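Local coordinates for protein kappa-carrageenase (Pseudoalteromonas carrageenovora, PDB 5OCQ) that cleaves kappa-carrageenan internally, hydrolysing beta-1,4 linkages between D-galactose 4-sulfate and 3,6-anhydro-D-galactose, through its family 16 glycoside hydrolase domain, at residues Asp134-Glu139 against His159-Lys164; Pro117-Tyr122 against Met227-Ser232; Asp155-Asn160 against Thr179-Tyr184. The protein carries 1 engineered substitution. All blocks are in the same frame, centred on the assembly; numbering follows the deposited sequence.

Interaction 1: residues Asp134-Glu139 against His159-Lys164. With G4S (4-O-sulfo-beta-D-galactopyranose), chain C; 9RN (3,6-anhydro-alpha-D-galactopyranose), chain B.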
loop_
_atom_site.group_PDB
_atom_site.type_symbol
_atom_site.label_atom_id
_atom_site.label_comp_id
_atom_site.label_asym_id
_atom_site.label_seq_id
_atom_site.Cartn_x
_atom_site.Cartn_y
_atom_site.Cartn_z
ATOM N N ASP A 134 1.830 17.597 -16.338
ATOM C CA ASP A 134 0.556 16.921 -15.975
ATOM C C ASP A 134 0.907 15.664 -15.163
ATOM O O ASP A 134 1.806 14.960 -15.506
ATOM C CB ASP A 134 -0.258 16.467 -17.211
ATOM C CG ASP A 134 -1.187 17.586 -17.811
ATOM O OD1 ASP A 134 -1.289 18.695 -17.252
ATOM O OD2 ASP A 134 -1.843 17.344 -18.879
ATOM N N VAL A 135 0.157 15.390 -14.105
ATOM C CA VAL A 135 0.407 14.214 -13.317
ATOM C C VAL A 135 -0.672 13.161 -13.663
ATOM O O VAL A 135 -1.862 13.458 -13.495
ATOM C CB VAL A 135 0.341 14.546 -11.801
ATOM C CG1 VAL A 135 0.413 13.266 -10.952
ATOM C CG2 VAL A 135 1.493 15.518 -11.391
ATOM N N GLN A 136 -0.301 11.987 -14.158
ATOM C CA GLN A 136 -1.300 11.057 -14.627
ATOM C C GLN A 136 -1.678 10.003 -13.489
ATOM O O GLN A 136 -2.722 9.357 -13.614
ATOM C CB GLN A 136 -0.778 10.258 -15.770
ATOM C CG GLN A 136 -0.429 11.080 -16.945
ATOM C CD GLN A 136 -0.098 10.193 -18.146
ATOM O OE1 GLN A 136 0.183 8.974 -18.069
ATOM N NE2 GLN A 136 -0.080 10.853 -19.311
ATOM N N TYR A 137 -0.851 9.974 -12.432
ATOM C CA TYR A 137 -0.990 8.892 -11.326
ATOM C C TYR A 137 -0.308 9.373 -10.091
ATOM O O TYR A 137 0.841 9.892 -10.189
ATOM C CB TYR A 137 -0.375 7.589 -11.789
ATOM C CG TYR A 137 -0.338 6.494 -10.746
ATOM C CD1 TYR A 137 -1.502 5.904 -10.343
ATOM C CD2 TYR A 137 0.849 6.037 -10.234
ATOM C CE1 TYR A 137 -1.504 4.904 -9.392
ATOM C CE2 TYR A 137 0.897 5.041 -9.254
ATOM C CZ TYR A 137 -0.314 4.450 -8.854
ATOM O OH TYR A 137 -0.289 3.443 -7.907
ATOM N N SER A 138 -0.967 9.246 -8.921
ATOM C CA SER A 138 -0.392 9.585 -7.631
ATOM C C SER A 138 -0.557 8.404 -6.672
ATOM O O SER A 138 -1.626 7.807 -6.632
ATOM C CB SER A 138 -1.168 10.795 -6.939
ATOM O OG SER A 138 -1.072 12.020 -7.712
ATOM N N GLU A 139 0.522 8.035 -6.010
ATOM C CA GLU A 139 0.564 6.969 -4.999
ATOM C C GLU A 139 1.375 7.357 -3.803
ATOM O O GLU A 139 2.508 7.755 -3.935
ATOM C CB GLU A 139 1.044 5.625 -5.616
ATOM C CG GLU A 139 1.216 4.526 -4.668
ATOM C CD GLU A 139 1.827 3.275 -5.224
ATOM O OE1 GLU A 139 1.831 3.061 -6.474
ATOM O OE2 GLU A 139 2.237 2.447 -4.356
ATOM N N HIS A 159 5.174 7.298 -5.359
ATOM C CA HIS A 159 5.151 6.908 -6.780
ATOM C C HIS A 159 4.281 7.793 -7.567
ATOM O O HIS A 159 3.245 8.296 -7.085
ATOM C CB HIS A 159 4.781 5.410 -6.975
ATOM C CG HIS A 159 5.529 4.459 -6.125
ATOM N ND1 HIS A 159 5.355 4.272 -4.784
ATOM C CD2 HIS A 159 6.577 3.697 -6.454
ATOM C CE1 HIS A 159 6.162 3.315 -4.344
ATOM N NE2 HIS A 159 6.897 2.932 -5.368
ATOM N N ASN A 160 4.663 8.080 -8.843
ATOM C CA ASN A 160 3.809 8.938 -9.667
ATOM C C ASN A 160 4.179 8.785 -11.141
ATOM O O ASN A 160 5.281 8.312 -11.417
ATOM C CB ASN A 160 3.891 10.419 -9.245
ATOM C CG ASN A 160 5.379 10.968 -9.273
ATOM O OD1 ASN A 160 6.223 10.622 -8.461
ATOM N ND2 ASN A 160 5.621 11.848 -10.203
ATOM N N ILE A 161 3.277 9.177 -12.002
ATOM C CA ILE A 161 3.621 9.381 -13.415
ATOM C C ILE A 161 3.456 10.867 -13.702
ATOM O O ILE A 161 2.386 11.422 -13.480
ATOM C CB ILE A 161 2.728 8.539 -14.285
ATOM C CG1 ILE A 161 2.859 7.034 -14.007
ATOM C CG2 ILE A 161 2.980 8.866 -15.781
ATOM C CD1 ILE A 161 1.781 6.211 -14.691
ATOM N N VAL A 162 4.458 11.528 -14.312
ATOM C CA VAL A 162 4.312 12.940 -14.615
ATOM C C VAL A 162 4.930 13.161 -16.039
ATOM O O VAL A 162 5.825 12.435 -16.415
ATOM C CB VAL A 162 5.038 13.821 -13.593
ATOM C CG1 VAL A 162 6.529 13.496 -13.508
ATOM C CG2 VAL A 162 4.793 15.311 -13.826
ATOM N N VAL A 163 4.384 14.122 -16.758
ATOM C CA VAL A 163 4.827 14.373 -18.166
ATOM C C VAL A 163 6.065 15.303 -18.060
ATOM O O VAL A 163 5.946 16.397 -17.524
ATOM C CB VAL A 163 3.695 15.008 -18.976
ATOM C CG1 VAL A 163 4.209 15.413 -20.380
ATOM C CG2 VAL A 163 2.565 14.023 -19.150
ATOM N N LYS A 164 7.202 14.788 -18.509
ATOM C CA LYS A 164 8.504 15.482 -18.533
ATOM C C LYS A 164 9.122 15.389 -19.963
ATOM O O LYS A 164 9.225 14.283 -20.569
ATOM C CB LYS A 164 9.438 14.826 -17.554
ATOM C CG LYS A 164 9.209 15.235 -16.132
ATOM C CD LYS A 164 9.977 14.307 -15.248
ATOM C CE LYS A 164 9.881 14.809 -13.840
ATOM N NZ LYS A 164 11.007 14.208 -13.135
HETATM C C1 G4S C . 4.206 0.263 -4.778
HETATM C C2 G4S C . 3.523 -0.222 -6.049
HETATM C C3 G4S C . 2.023 -0.542 -5.871
HETATM C C4 G4S C . 1.873 -1.405 -4.600
HETATM C C5 G4S C . 2.494 -0.674 -3.392
HETATM C C6 G4S C . 2.257 -1.283 -2.039
HETATM O O1 G4S C . 5.644 0.128 -4.978
HETATM O O2 G4S C . 3.579 0.851 -7.062
HETATM O O4 G4S C . 2.682 -2.574 -4.847
HETATM O O5 G4S C . 3.927 -0.591 -3.625
HETATM O O6 G4S C . 3.081 -2.442 -1.814
HETATM S S G4S C . 2.083 -4.115 -5.038
HETATM O O7 G4S C . 0.756 -4.179 -4.366
HETATM O O8 G4S C . 2.011 -4.306 -6.537
HETATM O O9 G4S C . 3.081 -4.925 -4.313
HETATM C C2 9RN B . -0.212 -1.893 -8.445
HETATM C C4 9RN B . -0.096 -0.583 -10.559
HETATM C C5 9RN B . 0.063 0.624 -9.673
HETATM C C6 9RN B . -1.376 0.841 -9.257
HETATM O O5 9RN B . 0.906 0.244 -8.544
HETATM O O3 9RN B . -1.944 -0.466 -9.207
HETATM C C3 9RN B . -0.985 -1.415 -9.653
HETATM O O2 9RN B . 0.771 -2.911 -8.884
HETATM C C1 9RN B . 0.428 -0.763 -7.673
HETATM O O1 9RN B . 1.588 -1.223 -7.013
#
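With CG anti to the backbone N (chi1 176°) and the chain extended beyond it, Glu139 lies alongside His159, whose own CG is anti to the carbonyl carbon (chi1 -49°); carboxylate and imidazole point the same way, their planes 26° apart. Glu139 OE2 comes within 3.6 Å of His159 ND1, a close approach without a hydrogen bond. Beneath the side chains the two residues form a hydrogen-bonded antiparallel pair, and the nearly straight bond from His159 N to Glu139 O measures 3.1 Å. Tyr137 leaves the same face of the sheet, and its OH donates to Glu139 OE1 over 2.6 Å, meeting that oxygen from above the carboxylate plane and so limiting rotation of the group. Glu139 is the nucleophile of this family 16 jelly-roll enzyme, held on a strand at the sugar-binding cleft. The bound sulfated galactose sets C1 only 3.0 Å from Glu139 OE2, a placement consistent with attack at the anomeric carbon, while its O2 lies over the centre of one face of the His159 ring and its O1 is 3.1 Å from His159 NE2. Asp141, a further active-site residue, lies beside Glu139 OE2. Farther along, a beta bulge between Val135 and Tyr137 shifts the register by one residue. Within the bulge, Gln136 N bonds Ile161 O at 2.8 Å; Ile161 CG2 packs against OE1 of Gln136, and the NE2 of that side chain is hydrogen-bonded to Leu129 O. On the other face the CG2 methyls of Val135 and Val162 meet at 4.1 Å.

Interaction 2: residues Pro117-Tyr122 against Met227-Ser232. With G4S (4-O-sulfo-beta-D-galactopyranose), chain C; 9RN (3,6-anhydro-alpha-D-galactopyranose), chain B.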
loop_
_atom_site.group_PDB
_atom_site.type_symbol
_atom_site.label_atom_id
_atom_site.label_comp_id
_atom_site.label_asym_id
_atom_site.label_seq_id
_atom_site.Cartn_x
_atom_site.Cartn_y
_atom_site.Cartn_z
ATOM N N PRO A 117 3.304 -6.840 3.868
ATOM C CA PRO A 117 2.152 -6.048 4.319
ATOM C C PRO A 117 2.332 -4.573 3.936
ATOM O O PRO A 117 3.440 -4.021 4.034
ATOM C CB PRO A 117 2.200 -6.162 5.824
ATOM C CG PRO A 117 2.997 -7.408 6.079
ATOM C CD PRO A 117 4.019 -7.461 4.997
ATOM N N ALA A 118 1.270 -3.970 3.410
ATOM C CA ALA A 118 1.380 -2.551 3.030
ATOM C C ALA A 118 0.154 -1.774 3.366
ATOM O O ALA A 118 -0.994 -2.277 3.378
ATOM C CB ALA A 118 1.543 -2.513 1.574
ATOM N N PHE A 119 0.354 -0.458 3.610
ATOM C CA PHE A 119 -0.747 0.468 3.889
ATOM C C PHE A 119 -0.430 1.665 3.006
ATOM O O PHE A 119 0.713 2.165 3.042
ATOM C CB PHE A 119 -0.755 0.858 5.398
ATOM C CG PHE A 119 -1.718 1.951 5.819
ATOM C CD1 PHE A 119 -3.055 2.026 5.303
ATOM C CD2 PHE A 119 -1.380 2.837 6.855
ATOM C CE1 PHE A 119 -3.900 2.982 5.788
ATOM C CE2 PHE A 119 -2.240 3.839 7.286
ATOM C CZ PHE A 119 -3.530 3.910 6.779
ATOM N N TRP A 120 -1.296 1.992 2.072
ATOM C CA TRP A 120 -0.972 2.848 0.926
ATOM C C TRP A 120 -2.233 3.418 0.307
ATOM O O TRP A 120 -3.348 3.071 0.764
ATOM C CB TRP A 120 -0.106 2.162 -0.122
ATOM C CG TRP A 120 -0.722 0.911 -0.727
ATOM C CD1 TRP A 120 -1.042 -0.232 -0.054
ATOM C CD2 TRP A 120 -1.027 0.677 -2.107
ATOM N NE1 TRP A 120 -1.549 -1.202 -0.940
ATOM C CE2 TRP A 120 -1.582 -0.651 -2.195
ATOM C CE3 TRP A 120 -0.942 1.440 -3.278
ATOM C CZ2 TRP A 120 -1.965 -1.194 -3.434
ATOM C CZ3 TRP A 120 -1.274 0.882 -4.486
ATOM C CH2 TRP A 120 -1.818 -0.406 -4.545
ATOM N N MET A 121 -2.070 4.373 -0.606
ATOM C CA MET A 121 -3.252 4.968 -1.269
ATOM C C MET A 121 -2.848 5.274 -2.717
ATOM O O MET A 121 -1.679 5.636 -2.993
ATOM C CB MET A 121 -3.804 6.202 -0.535
ATOM C CG MET A 121 -2.832 7.347 -0.493
ATOM S SD MET A 121 -3.387 8.675 0.629
ATOM C CE MET A 121 -2.720 8.041 2.128
ATOM N N TYR A 122 -3.803 5.145 -3.661
ATOM C CA TYR A 122 -3.475 5.319 -5.100
ATOM C C TYR A 122 -4.633 5.793 -5.882
ATOM O O TYR A 122 -5.780 5.471 -5.570
ATOM C CB TYR A 122 -2.867 4.057 -5.682
ATOM C CG TYR A 122 -3.817 2.872 -5.874
ATOM C CD1 TYR A 122 -4.417 2.200 -4.799
ATOM C CD2 TYR A 122 -4.163 2.416 -7.152
ATOM C CE1 TYR A 122 -5.219 1.093 -5.030
ATOM C CE2 TYR A 122 -5.009 1.264 -7.366
ATOM C CZ TYR A 122 -5.543 0.632 -6.294
ATOM O OH TYR A 122 -6.331 -0.481 -6.540
ATOM N N MET A 227 -7.275 9.611 -4.244
ATOM C CA MET A 227 -6.601 8.295 -3.968
ATOM C C MET A 227 -7.522 7.425 -3.063
ATOM O O MET A 227 -8.074 7.941 -2.065
ATOM C CB MET A 227 -5.220 8.511 -3.366
ATOM C CG MET A 227 -4.306 9.210 -4.391
ATOM S SD MET A 227 -2.710 9.671 -3.602
ATOM C CE MET A 227 -3.135 11.068 -2.599
ATOM N N ASN A 228 -7.624 6.147 -3.412
ATOM C CA ASN A 228 -8.307 5.145 -2.569
ATOM C C ASN A 228 -7.346 4.578 -1.553
ATOM O O ASN A 228 -6.222 4.233 -1.900
ATOM C CB ASN A 228 -8.751 3.946 -3.432
ATOM C CG ASN A 228 -9.691 4.340 -4.540
ATOM O OD1 ASN A 228 -9.242 4.804 -5.565
ATOM N ND2 ASN A 228 -11.007 4.107 -4.396
ATOM N N LEU A 229 -7.772 4.500 -0.270
ATOM C CA LEU A 229 -6.921 4.060 0.810
ATOM C C LEU A 229 -6.944 2.546 0.938
ATOM O O LEU A 229 -8.053 1.974 0.970
ATOM C CB LEU A 229 -7.489 4.668 2.113
ATOM C CG LEU A 229 -6.607 4.479 3.341
ATOM C CD1 LEU A 229 -5.178 5.090 3.157
ATOM C CD2 LEU A 229 -7.285 5.003 4.599
ATOM N N THR A 230 -5.777 1.910 1.036
ATOM C CA THR A 230 -5.670 0.481 0.797
ATOM C C THR A 230 -4.824 -0.180 1.885
ATOM O O THR A 230 -3.701 0.282 2.209
ATOM C CB THR A 230 -5.090 0.264 -0.639
ATOM O OG1 THR A 230 -5.901 0.951 -1.588
ATOM C CG2 THR A 230 -5.051 -1.237 -1.073
ATOM N N LEU A 231 -5.243 -1.378 2.281
ATOM C CA LEU A 231 -4.446 -2.293 3.091
ATOM C C LEU A 231 -4.317 -3.585 2.274
ATOM O O LEU A 231 -5.327 -4.089 1.728
ATOM C CB LEU A 231 -5.167 -2.664 4.426
ATOM C CG LEU A 231 -5.244 -1.505 5.435
ATOM C CD1 LEU A 231 -6.490 -1.663 6.375
ATOM C CD2 LEU A 231 -3.974 -1.347 6.217
ATOM N N SER A 232 -3.111 -4.128 2.126
ATOM C CA SER A 232 -2.983 -5.321 1.291
ATOM C C SER A 232 -1.687 -6.085 1.635
ATOM O O SER A 232 -0.794 -5.487 2.263
ATOM C CB SER A 232 -2.966 -4.872 -0.191
ATOM O OG SER A 232 -1.781 -4.117 -0.536
HETATM C C1 G4S C . 4.206 0.263 -4.778
HETATM C C2 G4S C . 3.523 -0.222 -6.049
HETATM C C3 G4S C . 2.023 -0.542 -5.871
HETATM C C4 G4S C . 1.873 -1.405 -4.600
HETATM C C5 G4S C . 2.494 -0.674 -3.392
HETATM C C6 G4S C . 2.257 -1.283 -2.039
HETATM O O1 G4S C . 5.644 0.128 -4.978
HETATM O O2 G4S C . 3.579 0.851 -7.062
HETATM O O4 G4S C . 2.682 -2.574 -4.847
HETATM O O5 G4S C . 3.927 -0.591 -3.625
HETATM O O6 G4S C . 3.081 -2.442 -1.814
HETATM S S G4S C . 2.083 -4.115 -5.038
HETATM O O7 G4S C . 0.756 -4.179 -4.366
HETATM O O8 G4S C . 2.011 -4.306 -6.537
HETATM O O9 G4S C . 3.081 -4.925 -4.313
HETATM C C2 9RN B . -0.212 -1.893 -8.445
HETATM C C4 9RN B . -0.096 -0.583 -10.559
HETATM C C5 9RN B . 0.063 0.624 -9.673
HETATM C C6 9RN B . -1.376 0.841 -9.257
HETATM O O5 9RN B . 0.906 0.244 -8.544
HETATM O O3 9RN B . -1.944 -0.466 -9.207
HETATM C C3 9RN B . -0.985 -1.415 -9.653
HETATM O O2 9RN B . 0.771 -2.911 -8.884
HETATM C C1 9RN B . 0.428 -0.763 -7.673
HETATM O O1 9RN B . 1.588 -1.223 -7.013
HETATM O O HOH W 1 -7.354 3.588 -7.234
#
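Trp120 and Thr230 face each other as a hydrogen-bonded antiparallel pair, their side chains lying side by side and pointing the same way. From CB, the indole of Trp120 turns with CG between the backbone N and the carbonyl carbon (chi1 59°), which brings CG itself within 3.9 Å of C6 of the sulfated galactose. CD1 then rests 3.5 Å from Thr230 O, and NE1 donates to Ser232 OG at 3.0 Å, slightly tilted from the ring plane. Over the five-membered ring Thr230 CB makes a CH-pi contact, 4.0 Å from the centroid, while the sugar occupies the opposite face. At the far end CZ3 meets C3 of the galactose, and CH2 meets its C4 and, at 3.9 Å, C1 of the anhydro-galactose, so the indole forms an aromatic platform under the substrate. An alanine here would remove that platform and is likely to leave Ser232 OG without its indole donor and the sugar without the flat apolar surface it rests on. CH2 also packs over one face of Tyr122, whose edge receives Thr230 OG1 and whose hydroxyl bonds Glu38. On the other side of the sheet Phe119 CD1 touches Leu231 CD2 at 3.6 Å, and Leu229 CD1 is as close to Phe119 CE1. There Val267 of strand 260-272 packs on Phe119 and Leu229, while strands 135-141 and 77-97 flank the pair within the jelly roll.

Interaction 3: residues Asp155-Asn160 against Thr179-Tyr184. With G4S (4-O-sulfo-beta-D-galactopyranose), chain C.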
loop_
_atom_site.group_PDB
_atom_site.type_symbol
_atom_site.label_atom_id
_atom_site.label_comp_id
_atom_site.label_asym_id
_atom_site.label_seq_id
_atom_site.Cartn_x
_atom_site.Cartn_y
_atom_site.Cartn_z
ATOM N N ASP A 155 10.105 0.781 4.354
ATOM C CA ASP A 155 10.102 1.766 3.270
ATOM C C ASP A 155 8.811 2.627 3.326
ATOM O O ASP A 155 7.728 2.114 3.720
ATOM C CB ASP A 155 10.154 1.178 1.831
ATOM C CG ASP A 155 11.519 0.525 1.472
ATOM O OD1 ASP A 155 12.523 1.190 1.830
ATOM O OD2 ASP A 155 11.576 -0.546 0.758
ATOM N N HIS A 156 8.953 3.924 3.052
ATOM C CA HIS A 156 7.868 4.910 3.203
ATOM C C HIS A 156 7.933 5.825 2.017
ATOM O O HIS A 156 8.484 6.904 2.068
ATOM C CB HIS A 156 8.012 5.676 4.542
ATOM C CG HIS A 156 8.182 4.783 5.742
ATOM N ND1 HIS A 156 7.133 4.362 6.501
ATOM C CD2 HIS A 156 9.280 4.170 6.262
ATOM C CE1 HIS A 156 7.549 3.549 7.476
ATOM N NE2 HIS A 156 8.867 3.427 7.361
ATOM N N ASP A 157 7.435 5.330 0.899
ATOM C CA ASP A 157 7.751 5.826 -0.430
ATOM C C ASP A 157 6.631 6.549 -1.179
ATOM O O ASP A 157 5.433 6.483 -0.826
ATOM C CB ASP A 157 8.213 4.682 -1.297
ATOM C CG ASP A 157 9.600 4.070 -0.840
ATOM O OD1 ASP A 157 10.380 4.878 -0.244
ATOM O OD2 ASP A 157 9.831 2.826 -1.038
ATOM N N LEU A 158 7.002 7.200 -2.296
ATOM C CA LEU A 158 6.081 7.850 -3.184
ATOM C C LEU A 158 6.266 7.402 -4.598
ATOM O O LEU A 158 7.389 7.110 -4.983
ATOM C CB LEU A 158 6.287 9.415 -3.122
ATOM C CG LEU A 158 6.131 10.112 -1.789
ATOM C CD1 LEU A 158 6.503 11.610 -1.867
ATOM C CD2 LEU A 158 4.677 10.019 -1.396
ATOM N N HIS A 159 5.174 7.298 -5.359
ATOM C CA HIS A 159 5.151 6.908 -6.780
ATOM C C HIS A 159 4.281 7.793 -7.567
ATOM O O HIS A 159 3.245 8.296 -7.085
ATOM C CB HIS A 159 4.781 5.410 -6.975
ATOM C CG HIS A 159 5.529 4.459 -6.125
ATOM N ND1 HIS A 159 5.355 4.272 -4.784
ATOM C CD2 HIS A 159 6.577 3.697 -6.454
ATOM C CE1 HIS A 159 6.162 3.315 -4.344
ATOM N NE2 HIS A 159 6.897 2.932 -5.368
ATOM N N ASN A 160 4.663 8.080 -8.843
ATOM C CA ASN A 160 3.809 8.938 -9.667
ATOM C C ASN A 160 4.179 8.785 -11.141
ATOM O O ASN A 160 5.281 8.312 -11.417
ATOM C CB ASN A 160 3.891 10.419 -9.245
ATOM C CG ASN A 160 5.379 10.968 -9.273
ATOM O OD1 ASN A 160 6.223 10.622 -8.461
ATOM N ND2 ASN A 160 5.621 11.848 -10.203
ATOM N N THR A 179 13.219 12.938 -3.958
ATOM C CA THR A 179 11.812 13.348 -3.897
ATOM C C THR A 179 10.843 12.161 -3.504
ATOM O O THR A 179 9.709 12.483 -3.062
ATOM C CB THR A 179 11.357 13.906 -5.224
ATOM O OG1 THR A 179 11.789 13.069 -6.297
ATOM C CG2 THR A 179 11.864 15.382 -5.434
ATOM N N ASN A 180 11.302 10.914 -3.635
ATOM C CA ASN A 180 10.308 9.765 -3.618
ATOM C C ASN A 180 10.641 8.679 -2.578
ATOM O O ASN A 180 9.803 7.758 -2.415
ATOM C CB ASN A 180 10.193 9.170 -5.006
ATOM C CG ASN A 180 9.425 10.043 -5.993
ATOM O OD1 ASN A 180 9.778 11.212 -6.237
ATOM N ND2 ASN A 180 8.398 9.484 -6.610
ATOM N N HIS A 181 11.832 8.642 -1.980
ATOM C CA HIS A 181 12.236 7.607 -1.030
ATOM C C HIS A 181 12.451 8.069 0.416
ATOM O O HIS A 181 13.186 9.076 0.696
ATOM C CB HIS A 181 13.508 6.869 -1.520
ATOM C CG HIS A 181 13.958 5.727 -0.664
ATOM N ND1 HIS A 181 13.141 4.693 -0.238
ATOM C CD2 HIS A 181 15.170 5.477 -0.107
ATOM C CE1 HIS A 181 13.810 3.878 0.547
ATOM N NE2 HIS A 181 15.064 4.331 0.632
ATOM N N ASN A 182 11.891 7.314 1.358
ATOM C CA ASN A 182 12.236 7.411 2.758
ATOM C C ASN A 182 12.500 5.988 3.274
ATOM O O ASN A 182 11.581 5.197 3.327
ATOM C CB ASN A 182 11.153 8.056 3.650
ATOM C CG ASN A 182 10.741 9.403 3.213
ATOM O OD1 ASN A 182 11.362 10.462 3.552
ATOM N ND2 ASN A 182 9.575 9.452 2.594
ATOM N N GLY A 183 13.746 5.682 3.657
ATOM C CA GLY A 183 14.071 4.428 4.269
ATOM C C GLY A 183 14.243 4.603 5.783
ATOM O O GLY A 183 14.662 5.660 6.220
ATOM N N TYR A 184 13.908 3.597 6.580
ATOM C CA TYR A 184 14.008 3.658 8.025
ATOM C C TYR A 184 14.371 2.289 8.624
ATOM O O TYR A 184 13.954 1.214 8.196
ATOM C CB TYR A 184 12.631 4.118 8.602
ATOM C CG TYR A 184 12.545 4.300 10.030
ATOM C CD1 TYR A 184 13.292 5.267 10.689
ATOM C CD2 TYR A 184 11.612 3.513 10.839
ATOM C CE1 TYR A 184 13.169 5.413 12.095
ATOM C CE2 TYR A 184 11.483 3.717 12.179
ATOM C CZ TYR A 184 12.272 4.680 12.820
ATOM O OH TYR A 184 12.060 4.856 14.212
HETATM C C1 G4S C . 4.206 0.263 -4.778
HETATM C C2 G4S C . 3.523 -0.222 -6.049
HETATM C C3 G4S C . 2.023 -0.542 -5.871
HETATM C C4 G4S C . 1.873 -1.405 -4.600
HETATM C C5 G4S C . 2.494 -0.674 -3.392
HETATM C C6 G4S C . 2.257 -1.283 -2.039
HETATM O O1 G4S C . 5.644 0.128 -4.978
HETATM O O2 G4S C . 3.579 0.851 -7.062
HETATM O O4 G4S C . 2.682 -2.574 -4.847
HETATM O O5 G4S C . 3.927 -0.591 -3.625
HETATM O O6 G4S C . 3.081 -2.442 -1.814
HETATM S S G4S C . 2.083 -4.115 -5.038
HETATM O O7 G4S C . 0.756 -4.179 -4.366
HETATM O O8 G4S C . 2.011 -4.306 -6.537
HETATM O O9 G4S C . 3.081 -4.925 -4.313
#
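The edge of the jelly roll beside the catalytic strand is where the short helix 177-180 gives way to an extended run alongside residues 155-158, and Asn180, the last helical residue, grips both the backbone and a side chain there. Its ND2 donates to Leu158 O at 3.0 Å from above the carbonyl plane, and to Asn160 OD1 at 3.1 Å, almost in its own amide plane. The two amide side chains cross at about a right angle. Asn180 O in turn accepts from Leu158 N.

Next comes a His-carboxylate hydrogen bond. His181, its CG opposite the backbone N (chi1 -176°), runs alongside Asp157 and gives ND1 to OD1 at 2.8 Å, on the syn side of the carboxylate. The same oxygen also takes Asn182 N, at 3.3 Å. His181 CE1 reaches Asp155 OD1, at the ring's edge and 3.2 Å away, while Asp155 OD2 is hydrogen-bonded to Gln147 NE2; the neighbouring carboxylates would tend to favour a protonated imidazole.

Next to the antiparallel, non-hydrogen-bonded pair Asp155-Gly183, His156 N bonds Asn182 O at 2.9 Å, and the side-chain ND2 of Asn182 donates to His156 O at 2.8 Å, the acceptor lying in the amide plane of Asn182. Asn182 OD1 is bonded to Glu217 N.

How the interactions relate
From the N terminus, residues 117-122 come first, and their strand is followed in the chain by the one holding 134-139. Interaction 1 closes a loop of 19 residues when 159-164 returns beside that second strand. Interaction 3 begins on the same returning strand and closes a loop of 18 residues at 179-184, so the two contacts follow one another along the chain, overlapping only at the shared His159 and Asn160, and do not nest in each other. Both nest inside the much longer loop of interaction 2, closed at 227-232. Strands 115-122 and 135-141 are neighbours, and Tyr137 OH packs on Tyr122 CB at 3.5 Å. The contacts thus join successive strands from the substrate platform, through the nucleophile strand, to the outer helix-to-strand segment.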